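Local coordinates for ATP/GTP-binding site-containing protein A (Brucella abortus, PDB 6NTR) that functions in the periplasm to maintain cell envelope integrity and adopts a beta-barrel-like fold, at residues P7-Y12 against V33-G38; K177-F182 against V236-Y241. One frame throughout, in Å; residues are numbered along the deposited sequence.

Strand 8-19 is paired on one edge with strand 25-39, in interaction 1, and on the other with strand 229-240, whose C-terminal part also packs against the end of helix 174-179 in interaction 2. The two centres lie about 11 Å apart, on the same side of the centre of the chain. They meet directly: Val236 N lies 2.8 Å from Ile11 O, a backbone hydrogen bond between the strands, and Tyr241 OH reaches Glu35 OE2 at 2.5 Å, a hydrogen bond passing across strand 8-19. A bound 1,2-ethanediol, probably from the crystallisation liquor, sits beside His8, Tyr12 and Tyr34 in interaction 1.

Interaction 1 of 2, residues P7-Y12 against V33-G38; sequences PHRAIY and VYEFNG. With EDO (1,2-ethanediol), chain G.
His8 and Phe36 form one hydrogen-bonded antiparallel pair and Ala10 and Tyr34 the next, each held by two backbone bonds. The tighter are at Ala10, whose N lies 2.7 Å from Tyr34 O and whose O accepts Tyr34 N at 2.8 Å; His8 N to Phe36 O and Phe36 N to His8 O both measure 3.0 Å. Between them, Arg9 faces Glu35 in a non-hydrogen-bonded pair, and CA-H...O contacts such as Arg9 CA to Tyr34 O supplement the bonding.

On the face with His8, Ala10, Tyr34 and Phe36, the imidazole meets the Tyr34 ring obliquely, NE2 coming to the edge of the phenol, 3.5 Å from Tyr34 CE2, with the planes 42° apart. His8 CG sits between its own backbone N and carbonyl carbon (chi1 62°), which swings the ring toward strand 25-39, while ND1 bonds back to Val6 O. The ethanediol lies over one face of the Tyr34 ring and at the edge of the imidazole; its O1 is modelled at a doubtfully short 2.4 Å from Tyr12 OH, which is also hydrogen-bonded to Thr219 O, and the diol to Thr219 N.

On the face of Arg9, Ile11, Val33 and Glu35, the extended Arg9 chain brings the edge of its guanidinium to Val33, NE 3.6 Å from Val33 CG1, and Ile11 CD1 lies against one guanidinium face. Glu35 OE2 rests near the aliphatic part of Arg9 but is hydrogen-bonded to Tyr241 OH; with Arg9 NE 5.1 Å from Glu35 OE2, any charge attraction is probably long-range. At the end of the contact, Pro7 CB packs on the Asn37 amide.

Four backbone hydrogen bonds thus set the register of this hairpin of the beta-barrel-like fold, while the aromatic face with its phenols and imidazole offers a surface on which a small polyol can settle.

Interaction 2 of 2, residues K177-F182 against V236-Y241; sequences KVMGKF and VKLDIY
Val178 and Met179, at the end of helix 174-179, pack with the turn that follows against the last strand of the beta-barrel-like fold, where Val236 and Lys237 both face Ile11 of strand 8-19 as a classic beta bulge. No direct hydrogen bond joins the two segments.

The direct contacts are van der Waals packing. Val178 sets CG2 against the backbone of the bulge, 3.4 Å from Val236 O. Farther along the strand, Leu238 points toward the helix and meets the selenomethionine at position 179: the chain of Met179 bends at its last torsion (chi3 38°), which folds CE back to 3.4 Å from Leu238 CD2, tighter than usual for two carbons. Ile240 then meets Phe182, its CG1 lying in the plane of the ring at the edge, 3.5 Å from Phe182 CE2, while Lys181 CG covers part of one ring face. Gly180, with positive phi, turns the chain out of the helix between these two groups of contacts.

Polar links are indirect or local. A water donates to Val178 O at 3.0 Å and to Leu238 O at 2.5 Å, so it bridges a carbonyl near the helix end and one of the strand. On the side of strand 236-240 turned from the helix, a salt bridge joins Lys237 NZ to Asp239 OD2 at 2.5 Å.

Interaction 1 of 2, residues P7-Y12 against V33-G38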
loop_
_atom_site.group_PDB
_atom_site.type_symbol
_atom_site.label_atom_id
_atom_site.label_comp_id
_atom_site.label_asym_id
_atom_site.label_seq_id
_atom_site.Cartn_x
_atom_site.Cartn_y
_atom_site.Cartn_z
ATOM N N PRO A 7 -10.811 5.972 -10.870
ATOM C CA PRO A 7 -11.501 5.710 -9.615
ATOM C C PRO A 7 -12.108 4.336 -9.627
ATOM O O PRO A 7 -12.768 3.978 -10.571
ATOM C CB PRO A 7 -12.601 6.763 -9.605
ATOM C CG PRO A 7 -12.159 7.788 -10.569
ATOM C CD PRO A 7 -11.463 7.030 -11.637
ATOM N N HIS A 8 -11.861 3.559 -8.595
ATOM C CA HIS A 8 -12.337 2.198 -8.594
ATOM C C HIS A 8 -12.348 1.570 -7.227
ATOM O O HIS A 8 -11.722 2.043 -6.320
ATOM C CB HIS A 8 -11.373 1.378 -9.440
ATOM C CG HIS A 8 -9.992 1.362 -8.887
ATOM N ND1 HIS A 8 -9.133 2.422 -9.022
ATOM C CD2 HIS A 8 -9.351 0.456 -8.127
ATOM C CE1 HIS A 8 -8.008 2.153 -8.399
ATOM N NE2 HIS A 8 -8.116 0.967 -7.845
ATOM N N ARG A 9 -13.045 0.462 -7.115
ATOM C CA ARG A 9 -13.092 -0.310 -5.888
ATOM C C ARG A 9 -12.568 -1.660 -6.305
ATOM O O ARG A 9 -12.954 -2.189 -7.329
ATOM C CB ARG A 9 -14.490 -0.429 -5.299
ATOM C CG ARG A 9 -14.521 -1.196 -3.989
ATOM C CD ARG A 9 -15.931 -1.259 -3.440
ATOM N NE ARG A 9 -16.113 -2.308 -2.450
ATOM C CZ ARG A 9 -17.090 -3.198 -2.497
ATOM N NH1 ARG A 9 -17.956 -3.162 -3.490
ATOM N NH2 ARG A 9 -17.201 -4.123 -1.561
ATOM N N ALA A 10 -11.670 -2.209 -5.516
ATOM C CA ALA A 10 -11.039 -3.468 -5.855
ATOM C C ALA A 10 -10.985 -4.340 -4.615
ATOM O O ALA A 10 -10.533 -3.903 -3.554
ATOM C CB ALA A 10 -9.649 -3.219 -6.399
ATOM N N ILE A 11 -11.462 -5.565 -4.747
ATOM C CA ILE A 11 -11.505 -6.506 -3.643
ATOM C C ILE A 11 -10.517 -7.604 -3.951
ATOM O O ILE A 11 -10.603 -8.247 -5.004
ATOM C CB ILE A 11 -12.896 -7.108 -3.456
ATOM C CG1 ILE A 11 -13.926 -6.019 -3.240
ATOM C CG2 ILE A 11 -12.876 -8.029 -2.286
ATOM C CD1 ILE A 11 -15.314 -6.566 -3.259
ATOM N N TYR A 12 -9.604 -7.838 -3.024
ATOM C CA TYR A 12 -8.582 -8.855 -3.173
ATOM C C TYR A 12 -8.837 -9.944 -2.152
ATOM O O TYR A 12 -9.262 -9.663 -1.032
ATOM C CB TYR A 12 -7.183 -8.268 -2.974
ATOM C CG TYR A 12 -6.812 -7.152 -3.917
ATOM C CD1 TYR A 12 -7.068 -5.835 -3.587
ATOM C CD2 TYR A 12 -6.176 -7.413 -5.118
ATOM C CE1 TYR A 12 -6.720 -4.817 -4.437
ATOM C CE2 TYR A 12 -5.825 -6.397 -5.970
ATOM C CZ TYR A 12 -6.104 -5.096 -5.624
ATOM O OH TYR A 12 -5.770 -4.043 -6.437
ATOM N N VAL A 33 -10.074 -4.701 0.729
ATOM C CA VAL A 33 -10.956 -3.883 -0.074
ATOM C C VAL A 33 -10.267 -2.543 -0.226
ATOM O O VAL A 33 -9.932 -1.899 0.772
ATOM C CB VAL A 33 -12.337 -3.731 0.574
ATOM C CG1 VAL A 33 -13.276 -3.092 -0.400
ATOM C CG2 VAL A 33 -12.857 -5.085 1.015
ATOM N N TYR A 34 -10.014 -2.146 -1.463
ATOM C CA TYR A 34 -9.362 -0.880 -1.756
ATOM C C TYR A 34 -10.324 -0.053 -2.584
ATOM O O TYR A 34 -10.902 -0.550 -3.554
ATOM C CB TYR A 34 -8.032 -1.088 -2.497
ATOM C CG TYR A 34 -7.292 0.168 -2.972
ATOM C CD1 TYR A 34 -6.457 0.876 -2.125
ATOM C CD2 TYR A 34 -7.402 0.608 -4.283
ATOM C CE1 TYR A 34 -5.775 1.981 -2.568
ATOM C CE2 TYR A 34 -6.724 1.712 -4.724
ATOM C CZ TYR A 34 -5.913 2.387 -3.865
ATOM O OH TYR A 34 -5.225 3.491 -4.293
ATOM N N GLU A 35 -10.535 1.181 -2.174
ATOM C CA GLU A 35 -11.291 2.118 -2.974
ATOM C C GLU A 35 -10.457 3.370 -3.123
ATOM O O GLU A 35 -9.854 3.838 -2.157
ATOM C CB GLU A 35 -12.666 2.451 -2.371
ATOM C CG GLU A 35 -13.236 3.728 -2.999
ATOM C CD GLU A 35 -14.740 3.749 -3.159
ATOM O OE1 GLU A 35 -15.309 4.858 -3.203
ATOM O OE2 GLU A 35 -15.346 2.665 -3.268
ATOM N N PHE A 36 -10.404 3.887 -4.346
ATOM C CA PHE A 36 -9.641 5.085 -4.647
ATOM C C PHE A 36 -10.485 5.975 -5.540
ATOM O O PHE A 36 -11.000 5.518 -6.563
ATOM C CB PHE A 36 -8.313 4.731 -5.323
ATOM C CG PHE A 36 -7.454 5.899 -5.616
ATOM C CD1 PHE A 36 -6.644 6.432 -4.633
ATOM C CD2 PHE A 36 -7.436 6.444 -6.880
ATOM C CE1 PHE A 36 -5.843 7.498 -4.896
ATOM C CE2 PHE A 36 -6.639 7.512 -7.152
ATOM C CZ PHE A 36 -5.834 8.041 -6.159
ATOM N N ASN A 37 -10.638 7.232 -5.131
ATOM C CA ASN A 37 -11.434 8.212 -5.856
ATOM C C ASN A 37 -10.806 9.577 -5.639
ATOM O O ASN A 37 -10.005 9.774 -4.720
ATOM C CB ASN A 37 -12.899 8.208 -5.386
ATOM C CG ASN A 37 -13.905 8.251 -6.539
ATOM O OD1 ASN A 37 -13.861 9.125 -7.410
ATOM N ND2 ASN A 37 -14.805 7.276 -6.553
ATOM N N GLY A 38 -11.116 10.499 -6.533
ATOM C CA GLY A 38 -10.556 11.831 -6.489
ATOM C C GLY A 38 -10.134 12.290 -7.869
ATOM O O GLY A 38 -10.516 11.690 -8.850
HETATM C C1 EDO G . -5.040 -0.607 -7.083
HETATM O O1 EDO G . -5.794 -1.820 -7.200
HETATM C C2 EDO G . -4.159 -0.689 -5.854
HETATM O O2 EDO G . -3.348 0.485 -5.847
#

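Interaction 2 of 2, residues K177-F182 against V236-Y241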
loop_
_atom_site.group_PDB
_atom_site.type_symbol
_atom_site.label_atom_id
_atom_site.label_comp_id
_atom_site.label_asym_id
_atom_site.label_seq_id
_atom_site.Cartn_x
_atom_site.Cartn_y
_atom_site.Cartn_z
ATOM N N LYS A 177 -10.291 -11.787 -15.986
ATOM C CA LYS A 177 -11.685 -11.998 -16.320
ATOM C C LYS A 177 -12.611 -11.121 -15.496
ATOM O O LYS A 177 -13.578 -10.598 -16.020
ATOM C CB LYS A 177 -12.086 -13.478 -16.264
ATOM C CG LYS A 177 -11.567 -14.276 -15.087
ATOM C CD LYS A 177 -11.952 -15.740 -15.222
ATOM C CE LYS A 177 -11.702 -16.503 -13.931
ATOM N NZ LYS A 177 -12.445 -17.790 -13.850
ATOM N N VAL A 178 -12.259 -10.946 -14.236
ATOM C CA VAL A 178 -13.003 -10.147 -13.283
ATOM C C VAL A 178 -13.093 -8.661 -13.651
ATOM O O VAL A 178 -14.117 -8.028 -13.447
ATOM C CB VAL A 178 -12.370 -10.367 -11.883
ATOM C CG1 VAL A 178 -12.537 -9.200 -10.926
ATOM C CG2 VAL A 178 -12.883 -11.652 -11.276
HETATM N N MSE A 179 -12.005 -8.118 -14.170
HETATM C CA MSE A 179 -11.881 -6.708 -14.483
HETATM C C MSE A 179 -12.727 -6.080 -15.555
HETATM O O MSE A 179 -13.239 -4.975 -15.297
HETATM C CB MSE A 179 -10.446 -6.471 -14.897
HETATM C CG MSE A 179 -9.518 -6.639 -13.714
HETATM SE SE MSE A 179 -7.845 -5.750 -14.174
HETATM C CE MSE A 179 -8.568 -4.205 -15.128
ATOM N N GLY A 180 -12.916 -6.699 -16.712
ATOM C CA GLY A 180 -13.727 -6.044 -17.724
ATOM C C GLY A 180 -12.998 -5.346 -18.858
ATOM O O GLY A 180 -12.125 -5.911 -19.490
ATOM N N LYS A 181 -13.379 -4.104 -19.122
ATOM C CA LYS A 181 -12.811 -3.348 -20.227
ATOM C C LYS A 181 -11.298 -3.157 -20.162
ATOM O O LYS A 181 -10.636 -3.199 -21.193
ATOM C CB LYS A 181 -13.543 -2.017 -20.424
ATOM C CG LYS A 181 -13.403 -1.023 -19.289
ATOM C CD LYS A 181 -13.805 0.367 -19.749
ATOM C CE LYS A 181 -14.059 1.292 -18.577
ATOM N NZ LYS A 181 -13.692 2.697 -18.896
ATOM N N PHE A 182 -10.742 -2.948 -18.979
ATOM C CA PHE A 182 -9.303 -2.810 -18.863
ATOM C C PHE A 182 -8.587 -4.145 -18.883
ATOM O O PHE A 182 -7.387 -4.180 -18.617
ATOM C CB PHE A 182 -8.927 -2.080 -17.580
ATOM C CG PHE A 182 -9.536 -0.739 -17.440
ATOM C CD1 PHE A 182 -9.082 0.318 -18.197
ATOM C CD2 PHE A 182 -10.545 -0.524 -16.524
ATOM C CE1 PHE A 182 -9.636 1.560 -18.058
ATOM C CE2 PHE A 182 -11.104 0.714 -16.380
ATOM C CZ PHE A 182 -10.652 1.759 -17.146
ATOM N N VAL A 236 -10.341 -10.113 -7.028
ATOM C CA VAL A 236 -11.517 -10.934 -7.289
ATOM C C VAL A 236 -12.715 -10.125 -7.754
ATOM O O VAL A 236 -13.728 -10.724 -8.137
ATOM C CB VAL A 236 -11.903 -11.793 -6.064
ATOM C CG1 VAL A 236 -10.750 -12.688 -5.682
ATOM C CG2 VAL A 236 -12.354 -10.935 -4.893
ATOM N N LYS A 237 -12.646 -8.798 -7.756
ATOM C CA LYS A 237 -13.750 -7.993 -8.255
ATOM C C LYS A 237 -13.273 -6.569 -8.457
ATOM O O LYS A 237 -12.577 -6.016 -7.599
ATOM C CB LYS A 237 -14.922 -8.023 -7.281
ATOM C CG LYS A 237 -16.198 -7.368 -7.774
ATOM C CD LYS A 237 -17.314 -7.563 -6.746
ATOM C CE LYS A 237 -18.620 -6.978 -7.222
ATOM N NZ LYS A 237 -18.468 -5.518 -7.451
ATOM N N LEU A 238 -13.650 -5.957 -9.572
ATOM C CA LEU A 238 -13.163 -4.632 -9.917
ATOM C C LEU A 238 -14.327 -3.793 -10.403
ATOM O O LEU A 238 -15.023 -4.181 -11.350
ATOM C CB LEU A 238 -12.073 -4.707 -10.982
ATOM C CG LEU A 238 -11.609 -3.337 -11.428
ATOM C CD1 LEU A 238 -10.814 -2.717 -10.305
ATOM C CD2 LEU A 238 -10.793 -3.449 -12.692
ATOM N N ASP A 239 -14.534 -2.653 -9.753
ATOM C CA ASP A 239 -15.618 -1.745 -10.088
ATOM C C ASP A 239 -15.015 -0.430 -10.542
ATOM O O ASP A 239 -14.291 0.222 -9.785
ATOM C CB ASP A 239 -16.560 -1.551 -8.905
ATOM C CG ASP A 239 -17.444 -2.748 -8.690
ATOM O OD1 ASP A 239 -18.004 -3.247 -9.694
ATOM O OD2 ASP A 239 -17.575 -3.188 -7.526
ATOM N N ILE A 240 -15.310 -0.060 -11.782
ATOM C CA ILE A 240 -14.762 1.129 -12.412
ATOM C C ILE A 240 -15.792 2.240 -12.312
ATOM O O ILE A 240 -16.900 2.113 -12.844
ATOM C CB ILE A 240 -14.401 0.866 -13.878
ATOM C CG1 ILE A 240 -13.464 -0.332 -14.000
ATOM C CG2 ILE A 240 -13.779 2.100 -14.481
ATOM C CD1 ILE A 240 -14.139 -1.565 -14.549
ATOM N N TYR A 241 -15.429 3.332 -11.653
ATOM C CA TYR A 241 -16.334 4.457 -11.493
ATOM C C TYR A 241 -16.217 5.402 -12.687
ATOM O O TYR A 241 -15.275 5.326 -13.478
ATOM C CB TYR A 241 -16.044 5.200 -10.193
ATOM C CG TYR A 241 -16.177 4.361 -8.934
ATOM C CD1 TYR A 241 -17.099 3.323 -8.848
ATOM C CD2 TYR A 241 -15.387 4.629 -7.825
ATOM C CE1 TYR A 241 -17.209 2.575 -7.697
ATOM C CE2 TYR A 241 -15.494 3.898 -6.678
ATOM C CZ TYR A 241 -16.398 2.871 -6.615
ATOM O OH TYR A 241 -16.490 2.146 -5.453
HETATM O O HOH W 1 -15.915 -6.448 -11.641
#